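Local structure of plasma serine protease inhibitor (Homo sapiens, 3DY0) at residues Q80-P85 with L91-A96. The protein inhibits serine proteases of blood plasma and other body fluids in a heparin-dependent manner, trapping each target irreversibly once the protease cleaves the inhibitor's reactive centre loop. Numbering follows the deposited sequence. Where two conformers were deposited one is given.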
loop_
_atom_site.group_PDB
_atom_site.type_symbol
_atom_site.label_atom_id
_atom_site.label_comp_id
_atom_site.label_asym_id
_atom_site.label_seq_id
_atom_site.Cartn_x
_atom_site.Cartn_y
_atom_site.Cartn_z
ATOM N N GLN A 80 0.718 -16.270 -7.963
ATOM C CA GLN A 80 0.627 -17.176 -9.101
ATOM C C GLN A 80 -0.385 -16.659 -10.116
ATOM O O GLN A 80 -0.173 -16.764 -11.324
ATOM C CB GLN A 80 0.234 -18.581 -8.631
ATOM C CG GLN A 80 1.301 -19.263 -7.788
ATOM C CD GLN A 80 0.884 -20.641 -7.311
ATOM O OE1 GLN A 80 1.644 -21.329 -6.626
ATOM N NE2 GLN A 80 -0.325 -21.051 -7.668
ATOM N N GLU A 81 -1.483 -16.097 -9.620
ATOM C CA GLU A 81 -2.521 -15.557 -10.488
ATOM C C GLU A 81 -1.970 -14.399 -11.309
ATOM O O GLU A 81 -2.314 -14.240 -12.478
ATOM C CB GLU A 81 -3.721 -15.083 -9.664
ATOM C CG GLU A 81 -4.645 -16.207 -9.214
ATOM C CD GLU A 81 -5.795 -15.711 -8.358
ATOM O OE1 GLU A 81 -6.713 -16.510 -8.071
ATOM O OE2 GLU A 81 -5.779 -14.525 -7.965
ATOM N N LEU A 82 -1.104 -13.597 -10.697
ATOM C CA LEU A 82 -0.522 -12.458 -11.392
ATOM C C LEU A 82 0.534 -12.871 -12.411
ATOM O O LEU A 82 1.064 -12.027 -13.133
ATOM C CB LEU A 82 0.069 -11.467 -10.384
ATOM C CG LEU A 82 -0.988 -10.788 -9.510
ATOM C CD1 LEU A 82 -0.324 -9.893 -8.482
ATOM C CD2 LEU A 82 -1.928 -9.976 -10.395
ATOM N N ASN A 83 0.845 -14.163 -12.466
ATOM C CA ASN A 83 1.819 -14.654 -13.433
ATOM C C ASN A 83 1.119 -14.777 -14.775
ATOM O O ASN A 83 1.758 -14.943 -15.816
ATOM C CB ASN A 83 2.386 -16.010 -13.007
ATOM C CG ASN A 83 3.417 -15.884 -11.905
ATOM O OD1 ASN A 83 4.355 -15.093 -12.009
ATOM N ND2 ASN A 83 3.254 -16.668 -10.845
ATOM N N GLN A 84 -0.207 -14.702 -14.734
ATOM C CA GLN A 84 -1.019 -14.757 -15.939
ATOM C C GLN A 84 -1.209 -13.302 -16.344
ATOM O O GLN A 84 -1.340 -12.427 -15.488
ATOM C CB GLN A 84 -2.379 -15.398 -15.649
ATOM N N PRO A 85 -1.217 -13.021 -17.653
ATOM C CA PRO A 85 -1.391 -11.640 -18.110
ATOM C C PRO A 85 -2.740 -11.050 -17.713
ATOM O O PRO A 85 -3.782 -11.663 -17.943
ATOM C CB PRO A 85 -1.223 -11.759 -19.623
ATOM C CG PRO A 85 -1.775 -13.122 -19.908
ATOM C CD PRO A 85 -1.177 -13.954 -18.792
ATOM N N LEU A 91 -0.626 -5.186 -13.629
ATOM C CA LEU A 91 -0.472 -5.327 -12.190
ATOM C C LEU A 91 0.622 -6.338 -11.901
ATOM O O LEU A 91 0.486 -7.523 -12.214
ATOM C CB LEU A 91 -1.776 -5.782 -11.530
ATOM C CG LEU A 91 -1.644 -6.039 -10.023
ATOM C CD1 LEU A 91 -1.085 -4.795 -9.328
ATOM C CD2 LEU A 91 -3.000 -6.412 -9.443
ATOM N N SER A 92 1.711 -5.857 -11.309
ATOM C CA SER A 92 2.844 -6.704 -10.966
ATOM C C SER A 92 3.086 -6.654 -9.462
ATOM O O SER A 92 2.976 -5.594 -8.847
ATOM C CB SER A 92 4.096 -6.226 -11.708
ATOM O OG SER A 92 5.220 -7.024 -11.387
ATOM N N LEU A 93 3.411 -7.802 -8.877
ATOM C CA LEU A 93 3.672 -7.891 -7.442
ATOM C C LEU A 93 4.797 -8.906 -7.263
ATOM O O LEU A 93 4.711 -10.020 -7.778
ATOM C CB LEU A 93 2.410 -8.371 -6.723
ATOM C CG LEU A 93 2.400 -8.458 -5.196
ATOM C CD1 LEU A 93 2.561 -7.074 -4.592
ATOM C CD2 LEU A 93 1.082 -9.087 -4.744
ATOM N N GLY A 94 5.849 -8.532 -6.542
ATOM C CA GLY A 94 6.954 -9.459 -6.364
ATOM C C GLY A 94 7.759 -9.281 -5.094
ATOM O O GLY A 94 7.633 -8.275 -4.393
ATOM N N ASN A 95 8.611 -10.266 -4.821
ATOM C CA ASN A 95 9.437 -10.278 -3.619
ATOM C C ASN A 95 10.873 -10.689 -3.907
ATOM O O ASN A 95 11.136 -11.452 -4.839
ATOM C CB ASN A 95 8.820 -11.250 -2.622
ATOM C CG ASN A 95 7.375 -10.929 -2.345
ATOM O OD1 ASN A 95 7.070 -9.863 -1.820
ATOM N ND2 ASN A 95 6.472 -11.837 -2.713
ATOM N N ALA A 96 11.796 -10.187 -3.094
ATOM C CA ALA A 96 13.206 -10.506 -3.268
ATOM C C ALA A 96 13.955 -10.398 -1.952
ATOM O O ALA A 96 13.607 -9.600 -1.083
ATOM C CB ALA A 96 13.831 -9.563 -4.293
HETATM O O HOH W 1 2.275 -9.559 -13.133
#
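Where helix 65-81 ends in a type I turn from Glu81 to Gln84, the chain brings Leu82 beside Leu91 and Leu93 of strand 90-99, the backbones approaching to 6.7 Å between the CA atoms of Leu82 and Ser92. No direct hydrogen bond joins the two segments; the contact rests on three leucines and one water. Leu82 directs its CB at the strand, and with CG anti to its own carbonyl carbon (chi1 -67°) its two methyls part over the side chains of Leu91 and Leu93. CD1 presses on the CB of Leu93 at 3.6 Å, with the CD2 of Leu93 slightly farther off. The other branch, CD2, meets the CD2 of Leu91 at 3.8 Å and also lies near the carbonyl oxygen of that residue. Leu91 and Leu93, two apart on an extended strand, present their side chains on one face, and both carry CG anti to the backbone N (chi1 176° and -176°); Leu82 spans the two, one methyl to each, at a slant. Alongside this apolar seam a water donates to both Leu82 O, 2.7 Å from its oxygen, and Leu91 O, at 2.9 Å, giving each carbonyl a polar partner where the backbones do not pair. The turn itself is closed by Gln84 N bonding to Glu81 O at 3.1 Å. Leu93 packs further on Leu78 and Leu79 of the same helix and on Met38 of helix 33-45, while on the strand's other edge, away from the turn, Ser92 and Gly94 form backbone hydrogen bonds with Phe168 and Tyr166 of strand 159-172. This is the serpin connection from helix D (65-81) to the edge of strand 2 (90-99) of sheet A, which the cleaved reactive centre loop joins as an extra strand (323-335).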